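Local coordinates for protein putative alpha-galactosidase (Bacteroides fragilis, PDB 4NZJ) that probably hydrolyses terminal, non-reducing alpha-D-galactose residues from alpha-D-galactosides, as a member of glycoside hydrolase family 27, at residues E189-C192 and G193-G197; Y219-C222 and N223-D227; G166-Y169 and V170-L174; R228-A231 and M232-A236. All blocks are in the same frame, centred on the assembly; numbering follows the deposited sequence.

Contact 1. Residues E189-C192 and G193-G197; sequences EKTC and GGVCG
Thr191 faces Val195 across a tight reversal of the chain, and both its backbone and its hydroxyl are put to work there. Its amide gives a short bond to the carbonyl of Val195 (Thr191 N to Val195 O, 2.7 Å), while Gly194 N donates to Thr191 O at 3.0 Å and closes a type I beta turn from Thr191 to Gly194. With chi1 at 67°, OG1 sits between the backbone N and the carbonyl carbon, turned into the mouth of the turn. There it accepts the amide of Val195 (Val195 N to Thr191 OG1, 3.1 Å) and, weakly, that of Gly194. From outside, Asp143 holds both this hydroxyl and the amide of Gly193. The methyl CG2 of Thr191 lies 3.5 Å from Val195 O, and CG2 of Val195 packs against OG1. One residue further out, Lys190 and Cys196 form a single beta bridge, completed by Gly197 N to Glu189 O at 3.0 Å, an almost straight N-H...O of 173°. The ammonium of Lys190 leaves the turn for Glu149 and the carbonyl of Pro148. Positive phi at Gly194 suits a residue without a side chain. Cys192, at the bend, is in a disulfide with Cys222. The amides of Thr191, Gly194, Val195 and Gly197 are thus satisfied locally, whereas Gly193 turns to Asp143, so the loop's shape depends on both its own bonds and that carboxylate.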
ATOM      1  N   GLU A 189     -14.468  15.702 -17.730  1.00 23.72           N
ATOM      2  CA  GLU A 189     -15.864  15.978 -17.427  0.55 25.21           C
ATOM      3  C   GLU A 189     -16.574  14.703 -16.937  1.00 24.51           C
ATOM      4  O   GLU A 189     -17.514  14.766 -16.146  1.00 23.97           O
ATOM      5  CB  GLU A 189     -16.558  16.556 -18.669  0.55 27.48           C
ATOM      6  CG  GLU A 189     -15.958  17.871 -19.181  0.55 28.86           C
ATOM      7  CD  GLU A 189     -14.737  17.708 -20.090  0.55 29.25           C
ATOM      8  OE1 GLU A 189     -14.208  16.582 -20.238  0.55 27.44           O
ATOM      9  OE2 GLU A 189     -14.296  18.727 -20.668  0.55 32.31           O
ATOM     10  N   LYS A 190     -16.112  13.547 -17.416  1.00 23.62           N
ATOM     11  CA  LYS A 190     -16.705  12.257 -17.053  1.00 24.03           C
ATOM     12  C   LYS A 190     -15.636  11.247 -16.651  1.00 23.97           C
ATOM     13  O   LYS A 190     -14.532  11.245 -17.203  1.00 23.10           O
ATOM     14  CB  LYS A 190     -17.505  11.694 -18.226  1.00 26.69           C
ATOM     15  CG  LYS A 190     -18.686  12.546 -18.658  1.00 30.25           C
ATOM     16  CD  LYS A 190     -19.848  12.429 -17.691  1.00 34.78           C
ATOM     17  CE  LYS A 190     -21.064  13.182 -18.213  1.00 40.56           C
ATOM     18  NZ  LYS A 190     -22.310  12.791 -17.501  1.00 45.69           N
ATOM     19  N   THR A 191     -15.974  10.376 -15.703  1.00 21.78           N
ATOM     20  CA  THR A 191     -15.051   9.335 -15.257  1.00 21.51           C
ATOM     21  C   THR A 191     -15.009   8.191 -16.266  1.00 23.17           C
ATOM     22  O   THR A 191     -15.761   8.188 -17.238  1.00 22.61           O
ATOM     23  CB  THR A 191     -15.475   8.736 -13.899  1.00 21.83           C
ATOM     24  OG1 THR A 191     -16.710   8.021 -14.054  1.00 21.34           O
ATOM     25  CG2 THR A 191     -15.628   9.816 -12.830  1.00 21.87           C
ATOM     26  N   CYS A 192     -14.144   7.211 -16.003  1.00 25.78           N
ATOM     27  CA  CYS A 192     -14.078   6.014 -16.844  0.50 26.68           C
ATOM     28  C   CYS A 192     -15.453   5.360 -16.980  1.00 26.53           C
ATOM     29  O   CYS A 192     -15.852   4.979 -18.085  1.00 27.68           O
ATOM     30  CB  CYS A 192     -13.069   5.005 -16.297  0.50 27.52           C
ATOM     31  SG  CYS A 192     -11.369   5.613 -16.221  0.50 28.85           S
ATOM     32  N   GLY A 193     -16.182   5.260 -15.870  1.00 26.46           N
ATOM     33  CA  GLY A 193     -17.519   4.666 -15.861  1.00 26.19           C
ATOM     34  C   GLY A 193     -18.629   5.532 -16.429  1.00 26.59           C
ATOM     35  O   GLY A 193     -19.742   5.052 -16.664  1.00 27.49           O
ATOM     36  N   GLY A 194     -18.343   6.815 -16.631  1.00 25.15           N
ATOM     37  CA  GLY A 194     -19.292   7.732 -17.248  1.00 24.93           C
ATOM     38  C   GLY A 194     -20.107   8.556 -16.259  1.00 24.66           C
ATOM     39  O   GLY A 194     -21.172   9.061 -16.613  1.00 26.30           O
ATOM     40  N   VAL A 195     -19.618   8.700 -15.027  1.00 22.25           N
ATOM     41  CA  VAL A 195     -20.254   9.606 -14.053  1.00 22.44           C
ATOM     42  C   VAL A 195     -19.397  10.871 -13.917  1.00 22.40           C
ATOM     43  O   VAL A 195     -18.387  11.011 -14.602  1.00 22.30           O
ATOM     44  CB  VAL A 195     -20.557   8.920 -12.700  1.00 22.10           C
ATOM     45  CG1 VAL A 195     -21.651   7.872 -12.888  1.00 23.14           C
ATOM     46  CG2 VAL A 195     -19.311   8.296 -12.097  1.00 22.07           C
ATOM     47  N   CYS A 196     -19.798  11.808 -13.064  1.00 22.02           N
ATOM     48  CA  CYS A 196     -19.200  13.145 -13.113  1.00 21.57           C
ATOM     49  C   CYS A 196     -17.750  13.159 -12.622  1.00 20.41           C
ATOM     50  O   CYS A 196     -17.446  12.621 -11.560  1.00 20.56           O
ATOM     51  CB  CYS A 196     -20.024  14.127 -12.290  1.00 22.12           C
ATOM     52  SG  CYS A 196     -19.620  15.838 -12.690  1.00 23.81           S
ATOM     53  N   GLY A 197     -16.867  13.777 -13.411  1.00 20.36           N
ATOM     54  CA  GLY A 197     -15.473  14.002 -13.010  1.00 19.80           C
ATOM     55  C   GLY A 197     -15.230  15.445 -12.572  1.00 20.40           C
ATOM     56  O   GLY A 197     -16.167  16.239 -12.490  1.00 21.29           O
TER

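Contact 2. Residues Y219-C222 and N223-D227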
ATOM      1  N   TYR A 219      -7.046   9.714  -8.838  1.00 16.32           N
ATOM      2  CA  TYR A 219      -7.420  10.648  -9.892  1.00 16.98           C
ATOM      3  C   TYR A 219      -7.089  10.045 -11.254  1.00 17.02           C
ATOM      4  O   TYR A 219      -5.932   9.983 -11.668  1.00 17.44           O
ATOM      5  CB  TYR A 219      -6.719  11.985  -9.666  1.00 17.84           C
ATOM      6  CG  TYR A 219      -7.400  13.200 -10.273  1.00 17.47           C
ATOM      7  CD1 TYR A 219      -8.778  13.392 -10.152  1.00 18.47           C
ATOM      8  CD2 TYR A 219      -6.658  14.186 -10.927  1.00 17.51           C
ATOM      9  CE1 TYR A 219      -9.394  14.510 -10.685  1.00 19.08           C
ATOM     10  CE2 TYR A 219      -7.269  15.314 -11.458  1.00 18.70           C
ATOM     11  CZ  TYR A 219      -8.639  15.472 -11.333  1.00 18.57           C
ATOM     12  OH  TYR A 219      -9.256  16.593 -11.853  1.00 19.71           O
ATOM     13  N   ASP A 220      -8.137   9.591 -11.927  1.00 17.33           N
ATOM     14  CA  ASP A 220      -8.048   8.825 -13.163  1.00 17.95           C
ATOM     15  C   ASP A 220      -7.973   9.764 -14.366  1.00 18.77           C
ATOM     16  O   ASP A 220      -8.272  10.956 -14.253  1.00 18.79           O
ATOM     17  CB  ASP A 220      -9.300   7.944 -13.260  1.00 19.48           C
ATOM     18  CG  ASP A 220      -9.066   6.638 -13.978  1.00 26.24           C
ATOM     19  OD1 ASP A 220      -8.093   6.511 -14.751  1.00 24.12           O
ATOM     20  OD2 ASP A 220      -9.890   5.721 -13.749  1.00 29.74           O
ATOM     21  N   TYR A 221      -7.583   9.220 -15.516  1.00 18.70           N
ATOM     22  CA  TYR A 221      -7.329  10.038 -16.696  1.00 19.78           C
ATOM     23  C   TYR A 221      -8.202   9.674 -17.896  1.00 21.14           C
ATOM     24  O   TYR A 221      -7.884  10.045 -19.028  1.00 22.15           O
ATOM     25  CB  TYR A 221      -5.832  10.001 -17.070  1.00 19.64           C
ATOM     26  CG  TYR A 221      -5.427  11.217 -17.863  1.00 19.44           C
ATOM     27  CD1 TYR A 221      -5.499  12.485 -17.298  1.00 19.53           C
ATOM     28  CD2 TYR A 221      -5.012  11.110 -19.189  1.00 20.40           C
ATOM     29  CE1 TYR A 221      -5.161  13.612 -18.020  1.00 20.67           C
ATOM     30  CE2 TYR A 221      -4.674  12.232 -19.917  1.00 21.39           C
ATOM     31  CZ  TYR A 221      -4.753  13.481 -19.330  1.00 21.32           C
ATOM     32  OH  TYR A 221      -4.440  14.602 -20.050  1.00 22.89           O
ATOM     33  N   CYS A 222      -9.318   8.979 -17.673  1.00 21.28           N
ATOM     34  CA  CYS A 222     -10.245   8.689 -18.772  0.50 21.99           C
ATOM     35  C   CYS A 222     -10.829   9.963 -19.368  1.00 22.68           C
ATOM     36  O   CYS A 222     -11.071  10.943 -18.655  1.00 22.11           O
ATOM     37  CB  CYS A 222     -11.384   7.775 -18.322  0.50 22.72           C
ATOM     38  SG  CYS A 222     -10.884   6.053 -18.131  0.50 24.01           S
ATOM     39  N   ASN A 223     -11.045   9.942 -20.679  1.00 22.31           N
ATOM     40  CA  ASN A 223     -11.698  11.039 -21.397  1.00 23.61           C
ATOM     41  C   ASN A 223     -10.921  12.347 -21.431  1.00 24.17           C
ATOM     42  O   ASN A 223     -11.479  13.388 -21.780  1.00 27.08           O
ATOM     43  CB  ASN A 223     -13.105  11.279 -20.835  1.00 25.18           C
ATOM     44  CG  ASN A 223     -13.965  10.037 -20.899  1.00 26.77           C
ATOM     45  OD1 ASN A 223     -14.092   9.424 -21.956  1.00 27.49           O
ATOM     46  ND2 ASN A 223     -14.548   9.648 -19.770  1.00 27.39           N
ATOM     47  N   ALA A 224      -9.635  12.291 -21.089  1.00 23.00           N
ATOM     48  CA  ALA A 224      -8.762  13.460 -21.135  1.00 24.09           C
ATOM     49  C   ALA A 224      -7.810  13.345 -22.323  1.00 24.65           C
ATOM     50  O   ALA A 224      -7.567  12.242 -22.815  1.00 24.17           O
ATOM     51  CB  ALA A 224      -7.984  13.583 -19.840  1.00 23.25           C
ATOM     52  N   PRO A 225      -7.278  14.483 -22.802  1.00 26.32           N
ATOM     53  CA  PRO A 225      -6.395  14.418 -23.971  1.00 26.73           C
ATOM     54  C   PRO A 225      -5.112  13.632 -23.715  1.00 26.21           C
ATOM     55  O   PRO A 225      -4.562  13.693 -22.616  1.00 25.60           O
ATOM     56  CB  PRO A 225      -6.071  15.891 -24.251  1.00 28.31           C
ATOM     57  CG  PRO A 225      -7.177  16.658 -23.615  1.00 28.85           C
ATOM     58  CD  PRO A 225      -7.536  15.874 -22.390  1.00 27.29           C
ATOM     59  N   VAL A 226      -4.646  12.913 -24.733  1.00 25.67           N
ATOM     60  CA  VAL A 226      -3.434  12.093 -24.628  0.50 26.73           C
ATOM     61  C   VAL A 226      -2.211  12.960 -24.303  1.00 25.95           C
ATOM     62  O   VAL A 226      -1.290  12.516 -23.613  1.00 25.82           O
ATOM     63  CB  VAL A 226      -3.195  11.286 -25.930  0.50 28.96           C
ATOM     64  CG1 VAL A 226      -1.848  10.573 -25.913  0.50 29.31           C
ATOM     65  CG2 VAL A 226      -4.319  10.277 -26.137  0.50 29.53           C
ATOM     66  N   ASP A 227      -2.232  14.197 -24.788  1.00 26.71           N
ATOM     67  CA  ASP A 227      -1.136  15.164 -24.662  1.00 27.24           C
ATOM     68  C   ASP A 227      -0.503  15.228 -23.276  1.00 25.55           C
ATOM     69  O   ASP A 227      -1.194  15.421 -22.279  1.00 25.96           O
ATOM     70  CB  ASP A 227      -1.645  16.550 -25.051  1.00 28.93           C
ATOM     71  CG  ASP A 227      -2.161  16.603 -26.481  1.00 35.28           C
ATOM     72  OD1 ASP A 227      -1.530  15.981 -27.361  1.00 39.96           O
ATOM     73  OD2 ASP A 227      -3.194  17.262 -26.721  1.00 38.42           O
TER
HETATM   74  O   HOH W   1      -7.107   9.776 -21.650  1.00 22.42           O
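Asn223 stands in the type II beta turn from Tyr221 to Ala224 that brings the alanine back onto the tyrosine ring, just where strand 216-220 gives way to loop. It takes the third position of the turn with positive phi (66°), and its side-chain nitrogen ND2 is engaged elsewhere, by the carbonyl of Lys190. Ala224 follows and points its methyl at the Tyr221 ring: CB of Ala224 stands 3.4 Å from the ring centroid, 17° off the normal, a CH-pi contact over one face that leans toward the CZ end, where Tyr221 CZ to Ala224 CB is 3.3 Å. A water donates to both Tyr221 O and Ala224 O, at 2.7 and 2.8 Å from its oxygen, and so links the two ends of the turn. All this belongs to a beta-alpha connection of the TIM barrel, the loop leading from strand 216-220 to helix 228-243. Pro225 comes next, and its carbonyl takes the phenol: Tyr221 OH donates to Pro225 O at 2.7 Å, in the carbonyl plane and at the edge of the ring. The side chain of Tyr221 reaches this far because CG is anti to the backbone N (chi1 -156°), which carries the ring out over Ala224. The methyl on one face and the bond at the hydroxyl both restrain it. Beyond Val226, whose carbonyl is bound by Arg259, Asp227 occupies the N-cap position of helix 228-243, though its carboxylate makes no capping bond.

Contact 3. Residues G166-Y169 and V170-L174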
ATOM      1  N   GLY A 166     -24.526  10.187   3.371  1.00 21.44           N
ATOM      2  CA  GLY A 166     -23.387  10.875   2.785  1.00 21.94           C
ATOM      3  C   GLY A 166     -22.074  10.143   2.967  1.00 21.32           C
ATOM      4  O   GLY A 166     -22.011   9.078   3.589  1.00 21.31           O
ATOM      5  N   ILE A 167     -21.025  10.734   2.408  1.00 20.08           N
ATOM      6  CA  ILE A 167     -19.670  10.217   2.517  1.00 19.78           C
ATOM      7  C   ILE A 167     -19.085  10.512   3.900  1.00 19.76           C
ATOM      8  O   ILE A 167     -18.340   9.695   4.443  1.00 18.96           O
ATOM      9  CB  ILE A 167     -18.752  10.812   1.427  1.00 20.65           C
ATOM     10  CG1 ILE A 167     -19.276  10.467   0.023  1.00 22.72           C
ATOM     11  CG2 ILE A 167     -17.317  10.330   1.592  1.00 20.63           C
ATOM     12  CD1 ILE A 167     -19.311   8.992  -0.294  1.00 23.51           C
ATOM     13  N   LYS A 168     -19.412  11.662   4.480  1.00 19.79           N
ATOM     14  CA  LYS A 168     -18.855  12.011   5.787  1.00 20.81           C
ATOM     15  C   LYS A 168     -19.170  10.975   6.863  1.00 20.21           C
ATOM     16  O   LYS A 168     -18.324  10.696   7.714  1.00 19.81           O
ATOM     17  CB  LYS A 168     -19.298  13.399   6.253  1.00 23.93           C
ATOM     18  CG  LYS A 168     -18.487  13.896   7.447  1.00 27.59           C
ATOM     19  CD  LYS A 168     -18.773  15.347   7.786  1.00 33.53           C
ATOM     20  CE  LYS A 168     -17.829  15.857   8.866  1.00 36.31           C
ATOM     21  NZ  LYS A 168     -17.842  15.005  10.092  1.00 37.49           N
ATOM     22  N   TYR A 169     -20.367  10.391   6.822  1.00 19.51           N
ATOM     23  CA  TYR A 169     -20.726   9.347   7.787  1.00 20.07           C
ATOM     24  C   TYR A 169     -19.731   8.185   7.709  1.00 19.31           C
ATOM     25  O   TYR A 169     -19.264   7.670   8.728  1.00 20.45           O
ATOM     26  CB  TYR A 169     -22.154   8.839   7.561  1.00 21.34           C
ATOM     27  CG  TYR A 169     -22.585   7.859   8.630  1.00 22.27           C
ATOM     28  CD1 TYR A 169     -22.302   6.501   8.513  1.00 23.20           C
ATOM     29  CD2 TYR A 169     -23.248   8.293   9.774  1.00 25.43           C
ATOM     30  CE1 TYR A 169     -22.671   5.604   9.501  1.00 25.35           C
ATOM     31  CE2 TYR A 169     -23.620   7.404  10.764  1.00 26.76           C
ATOM     32  CZ  TYR A 169     -23.332   6.065  10.624  1.00 27.05           C
ATOM     33  OH  TYR A 169     -23.712   5.182  11.614  1.00 30.68           O
ATOM     34  N   VAL A 170     -19.417   7.773   6.490  1.00 19.04           N
ATOM     35  CA  VAL A 170     -18.468   6.692   6.251  1.00 18.69           C
ATOM     36  C   VAL A 170     -17.080   7.084   6.766  1.00 17.84           C
ATOM     37  O   VAL A 170     -16.437   6.318   7.484  1.00 18.96           O
ATOM     38  CB  VAL A 170     -18.406   6.333   4.747  1.00 19.18           C
ATOM     39  CG1 VAL A 170     -17.343   5.282   4.479  1.00 20.75           C
ATOM     40  CG2 VAL A 170     -19.775   5.861   4.263  1.00 21.15           C
ATOM     41  N   ALA A 171     -16.631   8.286   6.413  1.00 18.24           N
ATOM     42  CA  ALA A 171     -15.329   8.783   6.876  1.00 18.58           C
ATOM     43  C   ALA A 171     -15.232   8.755   8.402  1.00 19.08           C
ATOM     44  O   ALA A 171     -14.231   8.305   8.969  1.00 18.76           O
ATOM     45  CB  ALA A 171     -15.076  10.186   6.357  1.00 19.86           C
ATOM     46  N   ASP A 172     -16.286   9.222   9.064  1.00 19.54           N
ATOM     47  CA  ASP A 172     -16.305   9.277  10.526  1.00 20.29           C
ATOM     48  C   ASP A 172     -16.206   7.878  11.134  1.00 20.44           C
ATOM     49  O   ASP A 172     -15.460   7.663  12.093  1.00 20.98           O
ATOM     50  CB  ASP A 172     -17.573   9.970  11.022  1.00 22.21           C
ATOM     51  CG  ASP A 172     -17.567  11.479  10.779  1.00 23.50           C
ATOM     52  OD1 ASP A 172     -16.520  12.047  10.425  1.00 24.84           O
ATOM     53  OD2 ASP A 172     -18.627  12.106  10.965  1.00 28.08           O
ATOM     54  N   TYR A 173     -16.958   6.934  10.575  1.00 19.06           N
ATOM     55  CA  TYR A 173     -16.924   5.546  11.030  1.00 19.62           C
ATOM     56  C   TYR A 173     -15.518   4.970  10.903  1.00 18.71           C
ATOM     57  O   TYR A 173     -15.013   4.325  11.832  1.00 19.04           O
ATOM     58  CB  TYR A 173     -17.923   4.703  10.225  1.00 20.16           C
ATOM     59  CG  TYR A 173     -18.146   3.307  10.745  1.00 20.38           C
ATOM     60  CD1 TYR A 173     -17.290   2.266  10.400  1.00 20.06           C
ATOM     61  CD2 TYR A 173     -19.231   3.016  11.566  1.00 21.30           C
ATOM     62  CE1 TYR A 173     -17.501   0.977  10.870  1.00 20.60           C
ATOM     63  CE2 TYR A 173     -19.449   1.732  12.039  1.00 21.06           C
ATOM     64  CZ  TYR A 173     -18.592   0.716  11.685  1.00 21.86           C
ATOM     65  OH  TYR A 173     -18.815  -0.554  12.161  1.00 22.88           O
ATOM     66  N   LEU A 174     -14.898   5.214   9.753  1.00 17.06           N
ATOM     67  CA  LEU A 174     -13.536   4.747   9.491  1.00 17.39           C
ATOM     68  C   LEU A 174     -12.530   5.390  10.446  1.00 17.50           C
ATOM     69  O   LEU A 174     -11.719   4.697  11.047  1.00 18.13           O
ATOM     70  CB  LEU A 174     -13.137   5.009   8.031  1.00 18.10           C
ATOM     71  CG  LEU A 174     -13.460   3.893   7.025  1.00 19.10           C
ATOM     72  CD1 LEU A 174     -14.842   3.294   7.219  1.00 20.93           C
ATOM     73  CD2 LEU A 174     -13.286   4.406   5.598  1.00 20.08           C
TER
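Lys168 and Asp172, one helical turn apart, reach for each other at a slant along one side of helix 166-176. The lysine runs extended through CG, CD and CE and bends at its last torsion (chi4 -54°), which folds the ammonium over toward the carboxylate. Asp172 CG is anti to its own carbonyl carbon (chi1 -72°) and leans back toward the preceding turn. NZ meets both oxygens, at 3.1 Å from Asp172 OD2 and 3.3 Å from Asp172 OD1; both bonds are weak, and together they make a forked salt bridge that favours neither oxygen strongly. The carboxylate also lies close over the backbone, with Asp172 CG 3.3 Å from Lys168 O, the same carbonyl that accepts Asp172 N at 2.9 Å.

Tyr169 and Tyr173 are also a turn apart. The backbone bond from Tyr173 N to Tyr169 O (3.0 Å) joins them, with Tyr173 CB beside that oxygen; the Tyr173 hydroxyl goes to Asp124. Val170 CB lies 3.4 Å from Ile167 O, and the valine packs against Val119 of helix 116-128. Ile167, Ala171 and Leu174 touch Leu181 of strand 180-186, while Lys168 and Asp172 lie on the more exposed side. That division is the mark of an amphipathic helix, here the one in the beta-alpha-beta unit of strand 138-140, helix 166-176 and strand 180-186 in the TIM barrel.

Contact 4. Residues R228-A231 and M232-A236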
ATOM      1  N   ARG A 228       0.817  15.082 -23.228  1.00 23.72           N
ATOM      2  CA  ARG A 228       1.527  14.956 -21.963  1.00 22.32           C
ATOM      3  C   ARG A 228       1.563  16.257 -21.165  1.00 23.18           C
ATOM      4  O   ARG A 228       1.393  16.224 -19.949  1.00 22.78           O
ATOM      5  CB  ARG A 228       2.946  14.443 -22.185  1.00 23.22           C
ATOM      6  CG  ARG A 228       3.779  14.359 -20.920  1.00 22.50           C
ATOM      7  CD  ARG A 228       4.935  13.405 -21.109  1.00 24.48           C
ATOM      8  NE  ARG A 228       5.981  13.583 -20.111  1.00 24.57           N
ATOM      9  CZ  ARG A 228       7.073  12.830 -20.039  1.00 25.73           C
ATOM     10  NH1 ARG A 228       7.258  11.826 -20.891  1.00 24.85           N
ATOM     11  NH2 ARG A 228       7.985  13.077 -19.107  1.00 26.92           N
ATOM     12  N   VAL A 229       1.796  17.392 -21.822  1.00 24.03           N
ATOM     13  CA  VAL A 229       1.824  18.667 -21.088  1.00 25.11           C
ATOM     14  C   VAL A 229       0.446  18.931 -20.476  1.00 24.62           C
ATOM     15  O   VAL A 229       0.346  19.361 -19.329  1.00 23.40           O
ATOM     16  CB  VAL A 229       2.257  19.863 -21.955  1.00 27.77           C
ATOM     17  CG1 VAL A 229       2.208  21.160 -21.150  1.00 29.16           C
ATOM     18  CG2 VAL A 229       3.652  19.633 -22.516  1.00 29.39           C
ATOM     19  N   GLU A 230      -0.610  18.637 -21.231  1.00 24.10           N
ATOM     20  CA  GLU A 230      -1.976  18.784 -20.722  1.00 24.59           C
ATOM     21  C   GLU A 230      -2.217  17.880 -19.518  1.00 23.10           C
ATOM     22  O   GLU A 230      -2.741  18.331 -18.506  1.00 23.28           O
ATOM     23  CB  GLU A 230      -3.004  18.489 -21.818  1.00 26.40           C
ATOM     24  CG  GLU A 230      -4.458  18.675 -21.396  1.00 26.87           C
ATOM     25  CD  GLU A 230      -4.822  20.112 -21.047  1.00 29.09           C
ATOM     26  OE1 GLU A 230      -4.134  21.056 -21.509  1.00 31.22           O
ATOM     27  OE2 GLU A 230      -5.818  20.301 -20.315  1.00 28.86           O
ATOM     28  N   ALA A 231      -1.838  16.611 -19.626  1.00 22.63           N
ATOM     29  CA  ALA A 231      -1.990  15.688 -18.505  1.00 21.51           C
ATOM     30  C   ALA A 231      -1.290  16.233 -17.269  1.00 21.63           C
ATOM     31  O   ALA A 231      -1.879  16.306 -16.194  1.00 21.45           O
ATOM     32  CB  ALA A 231      -1.445  14.312 -18.856  1.00 21.76           C
HETATM   33  N   MSE A 232      -0.043  16.653 -17.440  1.00 21.75           N
HETATM   34  CA  MSE A 232       0.766  17.147 -16.328  0.50 22.45           C
HETATM   35  C   MSE A 232       0.094  18.334 -15.684  1.00 21.73           C
HETATM   36  O   MSE A 232       0.068  18.447 -14.458  1.00 22.29           O
HETATM   37  CB  MSE A 232       2.168  17.523 -16.815  0.50 24.48           C
HETATM   38  CG  MSE A 232       3.033  16.291 -17.051  0.50 25.48           C
HETATM   39 SE   MSE A 232       4.799  16.793 -17.766  0.38 28.41          SE
HETATM   40  CE  MSE A 232       5.211  18.167 -16.416  0.50 28.25           C
ATOM     41  N   GLU A 233      -0.469  19.218 -16.511  1.00 22.13           N
ATOM     42  CA  GLU A 233      -1.143  20.423 -16.008  0.60 23.08           C
ATOM     43  C   GLU A 233      -2.422  20.089 -15.245  1.00 22.26           C
ATOM     44  O   GLU A 233      -2.691  20.681 -14.192  1.00 21.18           O
ATOM     45  CB  GLU A 233      -1.476  21.398 -17.147  0.60 25.22           C
ATOM     46  CG  GLU A 233      -0.275  22.063 -17.806  0.60 28.20           C
ATOM     47  CD  GLU A 233       0.462  23.048 -16.913  0.60 30.88           C
ATOM     48  OE1 GLU A 233      -0.019  23.350 -15.798  0.60 29.03           O
ATOM     49  OE2 GLU A 233       1.534  23.531 -17.340  0.60 32.78           O
ATOM     50  N   ARG A 234      -3.206  19.144 -15.761  1.00 20.60           N
ATOM     51  CA  ARG A 234      -4.446  18.730 -15.091  1.00 20.28           C
ATOM     52  C   ARG A 234      -4.153  18.081 -13.738  1.00 18.93           C
ATOM     53  O   ARG A 234      -4.855  18.326 -12.751  1.00 19.52           O
ATOM     54  CB  ARG A 234      -5.264  17.790 -15.979  1.00 20.00           C
ATOM     55  CG  ARG A 234      -5.806  18.465 -17.228  1.00 21.31           C
ATOM     56  CD  ARG A 234      -6.877  17.632 -17.912  1.00 21.78           C
ATOM     57  NE  ARG A 234      -7.325  18.286 -19.137  1.00 23.27           N
ATOM     58  CZ  ARG A 234      -8.440  17.996 -19.806  1.00 24.32           C
ATOM     59  NH1 ARG A 234      -9.270  17.048 -19.392  1.00 22.87           N
ATOM     60  NH2 ARG A 234      -8.729  18.677 -20.905  1.00 25.97           N
ATOM     61  N   TYR A 235      -3.102  17.271 -13.683  1.00 18.14           N
ATOM     62  CA  TYR A 235      -2.687  16.671 -12.419  1.00 17.92           C
ATOM     63  C   TYR A 235      -2.125  17.725 -11.473  1.00 19.21           C
ATOM     64  O   TYR A 235      -2.414  17.700 -10.284  1.00 19.32           O
ATOM     65  CB  TYR A 235      -1.708  15.513 -12.641  1.00 17.82           C
ATOM     66  CG  TYR A 235      -2.435  14.245 -13.007  1.00 17.35           C
ATOM     67  CD1 TYR A 235      -3.165  13.547 -12.051  1.00 16.93           C
ATOM     68  CD2 TYR A 235      -2.443  13.768 -14.315  1.00 17.74           C
ATOM     69  CE1 TYR A 235      -3.864  12.402 -12.379  1.00 17.17           C
ATOM     70  CE2 TYR A 235      -3.136  12.619 -14.652  1.00 18.06           C
ATOM     71  CZ  TYR A 235      -3.848  11.944 -13.682  1.00 17.57           C
ATOM     72  OH  TYR A 235      -4.543  10.805 -14.012  1.00 18.69           O
ATOM     73  N   ALA A 236      -1.353  18.671 -12.001  1.00 18.14           N
ATOM     74  CA  ALA A 236      -0.824  19.752 -11.162  1.00 19.03           C
ATOM     75  C   ALA A 236      -1.947  20.593 -10.550  1.00 19.65           C
ATOM     76  O   ALA A 236      -1.875  20.969  -9.383  1.00 21.29           O
ATOM     77  CB  ALA A 236       0.128  20.629 -11.952  1.00 19.53           C
TER
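An i to i+4 salt bridge between Glu230 and Arg234 dominates this contact, which lies within the first turns of helix 228-243, the helix of a beta-alpha-beta unit of the TIM barrel between strands 216-220 and 250-254. The glutamate bends at chi2 and swings its carboxylate along the helix to meet the extended arginine. Arg234 NE donates to Glu230 OE2 at 2.8 Å with a nearly straight N-H...O of 174°, and NH2 adds a weak bond to the same oxygen. The other terminal nitrogen, NH1, goes to the carbonyl of Ala187, and Tyr199 makes a cation-pi contact with the guanidinium; its rotation is thus held from several directions.

On another side, selenomethionine Met232, in one of its two conformers, lies loosely along Arg228, while the arginine's own charge is paired with Glu260. Tyr235 lays the edge of its ring by the helix backbone, CD2 being 3.2 Å from Ala231 O, and its hydroxyl reaches the carbonyl of Tyr219 on the barrel strand. In the main bridge the two flat groups stand 83° apart: Glu230 OE2 offers its anti lone pair and lies in the Arg234 guanidinium plane.

Overall arrangement
Contacts 1, 2 and 4 are neighbours on one side of the chain's centre, whereas contact 3 stands apart, its centre about 31 Å from that of contact 4. Contact 1 is a partly buried turn held mainly by backbone amides; contact 2, nearer the surface, relies on an aromatic ring and a water. The disulfide Cys192-Cys222 joins these two loops, which follow successive barrel strands. Contact 2 leads directly into the helix of contact 4 and packs against it. Contacts 3 and 4 are both partly buried barrel helices with i to i+4 salt bridges, weak and forked in one, short and nearly straight through NE in the other.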